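PDB 5LO9: cytochrome C from Marichromatium purpuratum 984, which probably oxidises thiosulfate to tetrathionate, and may run the reverse reaction, with electrons passing along four covalently bound c-type hemes. Local coordinates for residues 23-28 against 63-68; 266-271 against 292-297; 305-310 against 359-364. All blocks are in the same frame, centred on the assembly; numbering follows the deposited sequence.

Contact 1: 23-28 against 63-68; sequences GCHRAD and PVMSPW. With HEC (heme c), chain C; EDO (1,2-ethanediol), chain U.
His-25 and Met-65 meet through a metal rather than directly: the heme iron lies between His-25 NE2 and Met-65 SD, which are 4.4 Å apart, nearly on the straight line joining them. The imidazole holds the iron from one face of the porphyrin at 2.1 Å (His-25 NE2 to FE), and the thioether holds it from the other at 2.3 Å (Met-65 SD to FE). Histidine suits its place because one ring nitrogen can coordinate while the other is used for support: His-25 ND1 is hydrogen-bonded to the carbonyl of Ala-38, a second-shell bond that limits rotation of the ring about the iron axis. Met-65 is long and flexible enough to reach across. Its CG is anti to the backbone N (chi1 178°), and a bend at chi2 then lays the chain over the porphyrin, with CG above pyrrole nitrogen ND and CE near NB, while SD points at the metal. Phe-55 of helix 45-57 packs against this methionine. At the heme edge Cys-24 SG is joined covalently to CAC at 1.8 Å, the second thioether of the CxxCH motif begun by Cys-21. The same vinyl-derived group is covered from the methionine side, where Val-64 CG1 approaches CBC at 3.2 Å. Trp-68 turns one ring face to the heme methyl CMC, which sits 3.7 Å above the indole plane toward its rim. Apolar groups thus enclose the edge that the cysteine fixes. Such His/Met ligation in an apolar pocket is characteristic of class I cytochromes c; the soft sulfur ligand is likely to stabilise ferrous iron and raise the reduction potential, consistent with an electron-transfer role for this heme.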
# COMPACT_ATOMS: atom_id res chain seq x y z
N GLY A 23 6.73 19.07 -58.74
CA GLY A 23 6.57 17.99 -59.69
C GLY A 23 6.54 16.62 -59.02
O GLY A 23 5.84 15.72 -59.49
N CYS A 24 7.24 16.47 -57.90
CA CYS A 24 7.26 15.21 -57.16
C CYS A 24 6.68 15.30 -55.76
O CYS A 24 6.10 14.33 -55.27
CB CYS A 24 8.70 14.68 -57.09
SG CYS A 24 9.53 14.60 -58.67
N HIS A 25 6.88 16.42 -55.06
CA HIS A 25 6.36 16.58 -53.71
C HIS A 25 4.94 17.11 -53.68
O HIS A 25 4.37 17.27 -52.60
CB HIS A 25 7.27 17.52 -52.91
CG HIS A 25 8.65 16.99 -52.73
ND1 HIS A 25 8.96 16.02 -51.79
CD2 HIS A 25 9.81 17.27 -53.37
CE1 HIS A 25 10.24 15.73 -51.87
NE2 HIS A 25 10.78 16.47 -52.82
N ARG A 26 4.40 17.45 -54.86
CA ARG A 26 3.04 17.95 -55.06
C ARG A 26 2.85 19.36 -54.52
O ARG A 26 3.71 19.90 -53.80
CB ARG A 26 2.01 16.97 -54.52
CG ARG A 26 1.92 15.81 -55.51
CD ARG A 26 1.37 14.55 -54.93
NE ARG A 26 -0.04 14.34 -55.26
CZ ARG A 26 -0.71 13.22 -54.95
NH1 ARG A 26 -0.09 12.24 -54.29
NH2 ARG A 26 -2.00 13.08 -55.26
N ALA A 27 1.74 19.98 -54.95
CA ALA A 27 1.51 21.41 -54.75
C ALA A 27 1.32 21.74 -53.28
O ALA A 27 1.71 22.82 -52.83
CB ALA A 27 0.31 21.86 -55.55
N ASP A 28 0.68 20.85 -52.53
CA ASP A 28 0.48 21.08 -51.10
C ASP A 28 1.70 20.76 -50.24
O ASP A 28 1.66 21.01 -49.04
CB ASP A 28 -0.78 20.30 -50.63
CG ASP A 28 -0.68 18.81 -50.83
OD1 ASP A 28 0.32 18.37 -51.44
OD2 ASP A 28 -1.63 18.07 -50.42
N PRO A 63 18.82 8.29 -56.28
CA PRO A 63 19.01 8.61 -57.69
C PRO A 63 18.06 9.67 -58.20
O PRO A 63 18.42 10.38 -59.15
CB PRO A 63 18.75 7.27 -58.38
CG PRO A 63 17.91 6.50 -57.43
CD PRO A 63 18.38 6.90 -56.07
N VAL A 64 16.88 9.82 -57.61
CA VAL A 64 15.91 10.82 -58.05
C VAL A 64 16.19 12.18 -57.44
O VAL A 64 16.05 13.20 -58.11
CB VAL A 64 14.48 10.38 -57.73
CG1 VAL A 64 13.50 11.53 -58.00
CG2 VAL A 64 14.14 9.21 -58.57
N MET A 65 16.53 12.23 -56.16
CA MET A 65 16.55 13.53 -55.50
C MET A 65 17.94 14.15 -55.48
O MET A 65 18.06 15.37 -55.65
CB MET A 65 16.02 13.39 -54.07
CG MET A 65 16.03 14.68 -53.23
SD MET A 65 15.03 16.00 -53.94
CE MET A 65 16.03 17.31 -53.28
N SER A 66 18.99 13.36 -55.30
CA SER A 66 20.35 13.90 -55.23
C SER A 66 20.69 14.91 -56.33
O SER A 66 21.43 15.86 -56.03
CB SER A 66 21.36 12.75 -55.25
OG SER A 66 21.69 12.30 -53.92
N PRO A 67 20.24 14.75 -57.58
CA PRO A 67 20.60 15.74 -58.60
C PRO A 67 19.92 17.07 -58.40
O PRO A 67 20.54 18.12 -58.64
CB PRO A 67 20.13 15.08 -59.90
CG PRO A 67 20.06 13.68 -59.60
CD PRO A 67 19.58 13.59 -58.19
N TRP A 68 18.66 17.08 -57.96
CA TRP A 68 18.02 18.36 -57.68
C TRP A 68 18.62 19.02 -56.45
O TRP A 68 18.69 20.26 -56.39
CB TRP A 68 16.54 18.16 -57.50
CG TRP A 68 16.00 17.44 -58.64
CD1 TRP A 68 15.40 16.21 -58.64
CD2 TRP A 68 16.03 17.88 -59.99
NE1 TRP A 68 15.03 15.88 -59.92
CE2 TRP A 68 15.41 16.89 -60.77
CE3 TRP A 68 16.51 19.03 -60.61
CZ2 TRP A 68 15.27 17.01 -62.15
CZ3 TRP A 68 16.36 19.16 -61.98
CH2 TRP A 68 15.74 18.15 -62.73
FE HEC C . 12.83 16.28 -53.29
CHA HEC C . 13.44 14.10 -50.63
CHB HEC C . 13.56 19.04 -51.21
CHC HEC C . 12.58 18.43 -56.05
CHD HEC C . 11.87 13.56 -55.32
NA HEC C . 13.39 16.54 -51.29
C1A HEC C . 13.58 15.55 -50.39
C2A HEC C . 13.99 16.04 -49.05
C3A HEC C . 14.03 17.49 -49.24
C4A HEC C . 13.63 17.69 -50.65
CMA HEC C . 14.38 18.49 -48.20
CAA HEC C . 14.29 15.28 -47.77
CBA HEC C . 13.00 15.25 -46.98
CGA HEC C . 13.11 14.81 -45.53
O1A HEC C . 12.04 14.55 -44.94
O2A HEC C . 14.21 14.73 -44.96
NB HEC C . 13.02 18.34 -53.57
C1B HEC C . 13.29 19.24 -52.63
C2B HEC C . 13.35 20.61 -53.16
C3B HEC C . 13.07 20.45 -54.58
C4B HEC C . 12.89 19.00 -54.73
CMB HEC C . 13.61 21.85 -52.38
CAB HEC C . 13.02 21.51 -55.64
CBB HEC C . 14.37 22.21 -55.65
NC HEC C . 12.31 16.04 -55.30
C1C HEC C . 12.29 17.00 -56.23
C2C HEC C . 11.87 16.49 -57.55
C3C HEC C . 11.64 15.07 -57.34
C4C HEC C . 11.94 14.90 -55.90
CMC HEC C . 11.71 17.29 -58.80
CAC HEC C . 11.20 14.00 -58.30
CBC HEC C . 12.06 13.99 -59.52
ND HEC C . 12.69 14.22 -53.03
C1D HEC C . 12.30 13.33 -53.95
C2D HEC C . 12.30 11.95 -53.45
C3D HEC C . 12.76 12.08 -52.08
C4D HEC C . 12.99 13.54 -51.92
CMD HEC C . 11.93 10.70 -54.19
CAD HEC C . 13.00 10.94 -51.13
CBD HEC C . 14.52 10.79 -51.14
CGD HEC C . 14.99 9.66 -50.26
O1D HEC C . 16.12 9.72 -49.71
O2D HEC C . 14.20 8.71 -50.16
C1 EDO U . -0.65 9.20 -53.69
O1 EDO U . 0.16 10.02 -52.82
C2 EDO U . 0.20 8.73 -54.87
O2 EDO U . -0.29 7.46 -55.29

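Contact 2: 266-271 against 292-297; sequences RLFRHT and LDNGRR. With HEC (heme c), chain F; EDO (1,2-ethanediol), chain B.
Arg-269 leaves the end of helix 256-269 beside Asn-294, and its side chain runs from that contact to a heme propionate. CB lies against the amide oxygen, 3.3 Å from Asn-294 OD1. CG passes over one face of the His-270 ring, toward its rim, while CD still skirts the same amide oxygen. Bends at chi2 and chi3 then swing the guanidinium off the helix to a carboxylate of the heme held by His-406 and Met-450. There NH2 gives a bond of 2.7 Å to O1D, close to straight at 162°, and NH1 gives one of 3.2 Å to O2D, so NH1 and NH2 together hold both carboxylate oxygens, O1D lying in the guanidinium plane. Gln-285 also binds this heme. A leucine in place of Arg-269 has no N-H groups to offer the propionate, whose charge would probably be less well balanced and whose carboxylate would be freer to turn. Asparagine suits position 294 because its two amide ends do different work: ND2 is hydrogen-bonded to the carbonyl of Ala-265 in the facing helix, while OD1 points at the ring edge of Phe-268, 3.2 Å from CD2, with the ring and amide planes nearly perpendicular at 82°. Beyond it, Phe-268 CE2 comes within 3.6 Å of Gly-295 N. Glycine fits here on two counts: its positive phi would press a side chain against the preceding carbonyl, and that side chain would point at the phenyl ring. Thr-271 OG1 closes the helix end on Leu-267 O at 2.7 Å and also receives the N-H of Cys-287. Phe-268 lies by the other heme, bound at Cys-287 to His-291, and packs on Leu-356 of helix 351-363, consistent with the packing of first and last helices in class I cytochromes c.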
# COMPACT_ATOMS: atom_id res chain seq x y z
N ARG A 266 -1.37 7.17 -17.00
CA ARG A 266 -1.34 8.41 -17.76
C ARG A 266 -0.95 9.61 -16.89
O ARG A 266 -0.26 10.51 -17.37
CB ARG A 266 -2.69 8.58 -18.48
CG ARG A 266 -3.50 9.82 -18.26
CD ARG A 266 -4.32 10.20 -19.52
NE ARG A 266 -4.00 11.59 -19.86
CZ ARG A 266 -3.62 12.03 -21.06
NH1 ARG A 266 -3.52 11.16 -22.07
NH2 ARG A 266 -3.33 13.33 -21.24
N LEU A 267 -1.29 9.60 -15.60
CA LEU A 267 -0.80 10.66 -14.74
C LEU A 267 0.71 10.57 -14.56
O LEU A 267 1.38 11.59 -14.39
CB LEU A 267 -1.47 10.56 -13.39
CG LEU A 267 -2.97 10.76 -13.28
CD1 LEU A 267 -3.37 10.71 -11.80
CD2 LEU A 267 -3.35 12.06 -13.89
N PHE A 268 1.24 9.35 -14.55
CA PHE A 268 2.68 9.16 -14.43
C PHE A 268 3.41 9.76 -15.63
O PHE A 268 4.47 10.38 -15.49
CB PHE A 268 2.97 7.66 -14.32
CG PHE A 268 4.28 7.33 -13.67
CD1 PHE A 268 4.36 7.16 -12.31
CD2 PHE A 268 5.42 7.16 -14.44
CE1 PHE A 268 5.56 6.83 -11.69
CE2 PHE A 268 6.62 6.82 -13.84
CZ PHE A 268 6.69 6.66 -12.45
N ARG A 269 2.85 9.56 -16.83
CA ARG A 269 3.45 9.97 -18.09
C ARG A 269 3.12 11.42 -18.47
O ARG A 269 3.91 12.09 -19.15
CB ARG A 269 2.97 8.99 -19.18
CG ARG A 269 3.46 9.24 -20.59
CD ARG A 269 4.94 8.97 -20.73
NE ARG A 269 5.75 10.16 -20.48
CZ ARG A 269 7.06 10.24 -20.68
NH1 ARG A 269 7.76 9.21 -21.14
NH2 ARG A 269 7.67 11.38 -20.40
N HIS A 270 1.96 11.92 -18.07
CA HIS A 270 1.52 13.25 -18.49
C HIS A 270 1.21 14.10 -17.28
O HIS A 270 0.25 14.86 -17.28
CB HIS A 270 0.33 13.15 -19.43
CG HIS A 270 0.59 12.31 -20.65
ND1 HIS A 270 1.20 12.80 -21.78
CD2 HIS A 270 0.36 11.00 -20.89
CE1 HIS A 270 1.30 11.84 -22.68
NE2 HIS A 270 0.80 10.74 -22.17
N THR A 271 2.06 14.01 -16.26
CA THR A 271 1.77 14.60 -14.96
C THR A 271 1.45 16.08 -15.07
O THR A 271 0.57 16.60 -14.36
CB THR A 271 2.95 14.41 -14.01
OG1 THR A 271 3.60 13.14 -14.26
CG2 THR A 271 2.45 14.42 -12.59
N LEU A 292 12.28 5.82 -15.97
CA LEU A 292 12.14 5.57 -17.39
C LEU A 292 11.25 4.36 -17.71
O LEU A 292 11.04 3.44 -16.90
CB LEU A 292 13.52 5.39 -17.98
CG LEU A 292 14.46 6.55 -17.73
CD1 LEU A 292 15.78 6.23 -18.35
CD2 LEU A 292 13.88 7.82 -18.32
N ASP A 293 10.76 4.35 -18.94
CA ASP A 293 9.79 3.36 -19.40
C ASP A 293 8.55 3.40 -18.52
O ASP A 293 7.95 2.38 -18.17
CB ASP A 293 10.37 1.94 -19.46
CG ASP A 293 9.54 1.02 -20.35
OD1 ASP A 293 8.65 1.57 -21.06
OD2 ASP A 293 9.78 -0.21 -20.39
N ASN A 294 8.19 4.62 -18.12
CA ASN A 294 6.97 4.88 -17.35
C ASN A 294 6.95 4.08 -16.05
O ASN A 294 5.91 3.60 -15.60
CB ASN A 294 5.73 4.60 -18.19
CG ASN A 294 4.60 5.55 -17.87
OD1 ASN A 294 4.82 6.73 -17.58
ND2 ASN A 294 3.36 5.06 -17.98
N GLY A 295 8.11 4.00 -15.41
CA GLY A 295 8.23 3.35 -14.15
C GLY A 295 8.62 1.91 -14.23
O GLY A 295 8.70 1.27 -13.18
N ARG A 296 8.94 1.38 -15.41
CA ARG A 296 9.24 -0.05 -15.51
C ARG A 296 10.73 -0.38 -15.54
O ARG A 296 11.07 -1.55 -15.33
CB ARG A 296 8.61 -0.64 -16.76
CG ARG A 296 7.12 -0.39 -16.93
CD ARG A 296 6.68 -0.75 -18.30
NE ARG A 296 5.28 -1.11 -18.42
CZ ARG A 296 4.81 -2.34 -18.28
NH1 ARG A 296 5.62 -3.36 -17.98
NH2 ARG A 296 3.52 -2.54 -18.43
N ARG A 297 11.60 0.59 -15.76
CA ARG A 297 12.99 0.31 -16.11
C ARG A 297 13.87 0.05 -14.89
O ARG A 297 14.11 0.94 -14.06
CB ARG A 297 13.57 1.49 -16.87
CG ARG A 297 15.02 1.33 -17.24
CD ARG A 297 15.16 0.46 -18.44
NE ARG A 297 16.46 0.65 -19.10
CZ ARG A 297 16.98 -0.18 -19.99
NH1 ARG A 297 16.35 -1.29 -20.34
NH2 ARG A 297 18.12 0.13 -20.54
FE HEC F . 18.50 13.18 -20.82
CHA HEC F . 15.68 12.68 -18.83
CHB HEC F . 20.37 14.17 -18.03
CHC HEC F . 21.35 13.25 -22.79
CHD HEC F . 16.52 12.82 -23.72
NA HEC F . 18.09 13.40 -18.79
C1A HEC F . 16.91 13.17 -18.19
C2A HEC F . 16.96 13.46 -16.73
C3A HEC F . 18.34 13.88 -16.50
C4A HEC F . 18.95 13.81 -17.85
CMA HEC F . 18.93 14.26 -15.18
CAA HEC F . 15.91 13.34 -15.68
CBA HEC F . 15.76 14.71 -15.00
CGA HEC F . 14.43 15.36 -15.23
O1A HEC F . 13.58 14.76 -15.90
O2A HEC F . 14.27 16.50 -14.74
NB HEC F . 20.49 13.62 -20.46
C1B HEC F . 21.05 14.00 -19.31
C2B HEC F . 22.50 14.23 -19.42
C3B HEC F . 22.80 13.95 -20.82
C4B HEC F . 21.47 13.56 -21.36
CMB HEC F . 23.43 14.66 -18.35
CAB HEC F . 24.12 13.99 -21.54
CBB HEC F . 25.03 13.00 -20.85
NC HEC F . 18.87 13.07 -22.88
C1C HEC F . 20.06 13.12 -23.46
C2C HEC F . 20.01 13.06 -24.93
C3C HEC F . 18.59 12.94 -25.22
C4C HEC F . 17.98 12.97 -23.86
CMC HEC F . 21.16 13.14 -25.87
CAC HEC F . 17.85 12.87 -26.53
CBC HEC F . 18.29 11.84 -27.52
ND HEC F . 16.48 12.80 -21.20
C1D HEC F . 15.90 12.67 -22.40
C2D HEC F . 14.45 12.36 -22.26
C3D HEC F . 14.21 12.31 -20.83
C4D HEC F . 15.54 12.59 -20.27
CMD HEC F . 13.43 12.13 -23.33
CAD HEC F . 12.91 12.04 -20.16
CBD HEC F . 12.67 10.54 -20.27
CGD HEC F . 11.21 10.21 -20.56
O1D HEC F . 10.35 11.09 -20.74
O2D HEC F . 10.90 9.02 -20.64
C1 EDO B . 1.82 2.61 -19.91
O1 EDO B . 2.84 3.33 -20.57
C2 EDO B . 2.44 1.35 -19.27
O2 EDO B . 2.62 1.26 -17.84

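Contact 3: 305-310 against 359-364; sequences AAWVAY and YIFWLA. With HEC (heme c), chain E; EDO (1,2-ethanediol), chain B.
Trp-307 sets its indole flat against the last turns of helix 351-363, within the c-type heme domain built round the heme held by His-291. With chi1 at -178°, CG trans to N, the ring is carried from the short helix 304-307 onto the opposing helix. The indole meets three residues there, each in a different way. Phe-361 lies over one face: its CB makes a CH-pi contact with the six-membered ring, 3.9 Å from the centroid and only 14° off the normal. The two rings are oblique, their planes at 59°, and Trp-307 NE1 lies near the plane of the phenyl, 3.5 Å from Phe-361 CD2. Ile-360 crosses the indole obliquely, and its CG2 touches CE3 at 3.7 Å; a branched residue fits because CG2 reaches the tryptophan while the side chain also packs on Ile-327 of helix 323-332. At the helix end Ala-364 is small enough to let the backbones close in, and its CB rests 3.7 Å from Trp-307 CB. A broad, flat tryptophan suits this position, since a single side chain spans all three neighbours. The second subunit completes the surroundings: its Thr-369 packs on Trp-307 and Ala-364, and its Tyr-310 on Phe-361, so the contact lies beside the subunit interface. Within the chain, the segment that carries Trp-307 also reaches the heme. The Tyr-310 hydroxyl, itself hydrogen-bonded to Arg-326 NE, donates to a heme propionate, with Tyr-310 OH 2.7 Å from O2A.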
# COMPACT_ATOMS: atom_id res chain seq x y z
N ALA A 305 9.98 -1.96 -7.84
CA ALA A 305 10.87 -2.23 -6.73
C ALA A 305 10.52 -1.40 -5.52
O ALA A 305 10.97 -1.71 -4.41
CB ALA A 305 12.33 -1.95 -7.12
N ALA A 306 9.72 -0.35 -5.71
CA ALA A 306 9.40 0.55 -4.62
C ALA A 306 8.14 0.10 -3.88
O ALA A 306 8.08 0.23 -2.66
CB ALA A 306 9.21 1.96 -5.16
N TRP A 307 7.16 -0.43 -4.60
CA TRP A 307 5.90 -0.80 -3.96
C TRP A 307 6.11 -1.72 -2.76
O TRP A 307 5.48 -1.52 -1.71
CB TRP A 307 4.98 -1.50 -4.97
CG TRP A 307 3.66 -1.86 -4.35
CD1 TRP A 307 3.23 -3.10 -3.93
CD2 TRP A 307 2.61 -0.95 -4.06
NE1 TRP A 307 1.98 -2.99 -3.40
CE2 TRP A 307 1.57 -1.68 -3.48
CE3 TRP A 307 2.44 0.42 -4.24
CZ2 TRP A 307 0.38 -1.10 -3.09
CZ3 TRP A 307 1.26 1.00 -3.84
CH2 TRP A 307 0.25 0.25 -3.27
N VAL A 308 6.99 -2.72 -2.89
CA VAL A 308 7.17 -3.73 -1.84
C VAL A 308 8.12 -3.27 -0.76
O VAL A 308 8.40 -4.03 0.17
CB VAL A 308 7.73 -5.05 -2.39
CG1 VAL A 308 6.75 -5.71 -3.37
CG2 VAL A 308 9.12 -4.82 -3.08
N ALA A 309 8.64 -2.06 -0.88
CA ALA A 309 9.66 -1.52 0.01
C ALA A 309 9.12 -0.51 1.02
O ALA A 309 9.85 -0.11 1.93
CB ALA A 309 10.77 -0.85 -0.81
N TYR A 310 7.89 -0.05 0.84
CA TYR A 310 7.28 0.93 1.73
C TYR A 310 6.07 0.31 2.41
O TYR A 310 5.35 -0.51 1.80
CB TYR A 310 6.84 2.19 0.96
CG TYR A 310 7.98 3.04 0.46
CD1 TYR A 310 8.38 4.19 1.13
CD2 TYR A 310 8.67 2.70 -0.68
CE1 TYR A 310 9.42 4.96 0.67
CE2 TYR A 310 9.70 3.47 -1.14
CZ TYR A 310 10.08 4.58 -0.47
OH TYR A 310 11.13 5.32 -0.97
N TYR A 359 -1.63 2.16 -10.26
CA TYR A 359 -0.70 1.86 -11.34
C TYR A 359 0.56 1.24 -10.78
O TYR A 359 1.04 0.22 -11.28
CB TYR A 359 -0.39 3.15 -12.11
CG TYR A 359 0.67 3.01 -13.15
CD1 TYR A 359 0.50 2.14 -14.21
CD2 TYR A 359 1.85 3.71 -13.06
CE1 TYR A 359 1.47 1.99 -15.16
CE2 TYR A 359 2.84 3.57 -14.03
CZ TYR A 359 2.63 2.71 -15.07
OH TYR A 359 3.60 2.55 -16.03
N ILE A 360 1.09 1.82 -9.70
CA ILE A 360 2.34 1.30 -9.16
C ILE A 360 2.14 -0.10 -8.61
O ILE A 360 3.01 -0.96 -8.72
CB ILE A 360 2.87 2.25 -8.09
CG1 ILE A 360 3.33 3.57 -8.73
CG2 ILE A 360 3.99 1.60 -7.36
CD1 ILE A 360 3.46 4.75 -7.73
N PHE A 361 1.01 -0.33 -7.95
CA PHE A 361 0.67 -1.65 -7.42
C PHE A 361 0.64 -2.65 -8.55
O PHE A 361 1.22 -3.74 -8.45
CB PHE A 361 -0.70 -1.56 -6.72
CG PHE A 361 -1.34 -2.89 -6.34
CD1 PHE A 361 -2.55 -3.28 -6.90
CD2 PHE A 361 -0.79 -3.70 -5.34
CE1 PHE A 361 -3.16 -4.47 -6.51
CE2 PHE A 361 -1.41 -4.88 -4.95
CZ PHE A 361 -2.59 -5.27 -5.54
N TRP A 362 -0.02 -2.30 -9.64
CA TRP A 362 -0.13 -3.21 -10.76
C TRP A 362 1.24 -3.57 -11.34
O TRP A 362 1.53 -4.75 -11.58
CB TRP A 362 -1.02 -2.60 -11.82
CG TRP A 362 -1.02 -3.35 -13.07
CD1 TRP A 362 -1.51 -4.59 -13.27
CD2 TRP A 362 -0.53 -2.90 -14.34
NE1 TRP A 362 -1.37 -4.95 -14.57
CE2 TRP A 362 -0.77 -3.94 -15.25
CE3 TRP A 362 0.09 -1.74 -14.78
CZ2 TRP A 362 -0.40 -3.85 -16.58
CZ3 TRP A 362 0.44 -1.65 -16.08
CH2 TRP A 362 0.20 -2.71 -16.98
N LEU A 363 2.12 -2.58 -11.55
CA LEU A 363 3.45 -2.88 -12.09
C LEU A 363 4.19 -3.89 -11.23
O LEU A 363 5.07 -4.60 -11.73
CB LEU A 363 4.30 -1.64 -12.21
CG LEU A 363 3.88 -0.61 -13.23
CD1 LEU A 363 4.80 0.57 -13.15
CD2 LEU A 363 3.89 -1.24 -14.62
N ALA A 364 3.86 -3.94 -9.94
CA ALA A 364 4.55 -4.76 -8.95
C ALA A 364 3.94 -6.15 -8.79
O ALA A 364 4.35 -6.90 -7.88
CB ALA A 364 4.55 -4.06 -7.61
FE HEC E . 10.47 10.05 -8.11
CHA HEC E . 12.21 8.00 -5.84
CHB HEC E . 7.50 8.31 -7.46
CHC HEC E . 8.68 12.28 -10.18
CHD HEC E . 13.44 11.48 -9.06
NA HEC E . 9.97 8.44 -6.88
C1A HEC E . 10.79 7.79 -6.06
C2A HEC E . 10.12 6.71 -5.31
C3A HEC E . 8.74 6.78 -5.78
C4A HEC E . 8.75 7.90 -6.75
CMA HEC E . 7.62 5.90 -5.37
CAA HEC E . 10.74 5.74 -4.33
CBA HEC E . 11.61 4.75 -5.10
CGA HEC E . 12.15 3.66 -4.20
O1A HEC E . 12.57 2.62 -4.75
O2A HEC E . 12.18 3.83 -2.94
NB HEC E . 8.49 10.27 -8.71
C1B HEC E . 7.46 9.48 -8.34
C2B HEC E . 6.18 9.89 -8.91
C3B HEC E . 6.53 11.06 -9.71
C4B HEC E . 7.98 11.21 -9.50
CMB HEC E . 4.85 9.25 -8.75
CAB HEC E . 5.60 11.91 -10.51
CBB HEC E . 4.62 12.58 -9.53
NC HEC E . 10.97 11.62 -9.39
C1C HEC E . 10.15 12.37 -10.13
C2C HEC E . 10.86 13.34 -11.00
C3C HEC E . 12.27 13.11 -10.65
C4C HEC E . 12.21 12.01 -9.66
CMC HEC E . 10.23 14.32 -11.95
CAC HEC E . 13.53 13.74 -11.20
CBC HEC E . 13.46 15.23 -11.17
ND HEC E . 12.46 9.78 -7.53
C1D HEC E . 13.48 10.46 -8.02
C2D HEC E . 14.77 10.05 -7.43
C3D HEC E . 14.44 9.00 -6.45
C4D HEC E . 12.96 8.95 -6.61
CMD HEC E . 16.09 10.65 -7.79
CAD HEC E . 15.34 8.19 -5.54
CBD HEC E . 16.22 9.01 -4.57
CGD HEC E . 15.53 9.90 -3.52
O1D HEC E . 14.64 10.75 -3.82
O2D HEC E . 15.92 9.79 -2.32
C1 EDO B . 1.82 2.61 -19.91
O1 EDO B . 2.84 3.33 -20.57
C2 EDO B . 2.44 1.35 -19.27
O2 EDO B . 2.62 1.26 -17.84

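In the fold
Contact 1 stands apart, its centre 32 Å from the middle of the chain and about 41 and 53 Å from the centres of contacts 2 and 3. Contacts 2 and 3 are neighbours, about 13 Å between centres: Asn-294 O meets Tyr-359 OH, Arg-296 packs on Trp-362 and Leu-363, and helices 292-295 and 304-307 follow one another in the chain. Contacts 1 and 3 are buried, whereas contact 2 is partly so. Chemistry follows place: metal coordination joins the segments of contact 1, contact 2 pairs polar and aromatic edges between two hemes, and contact 3 is largely apolar, close to the second subunit.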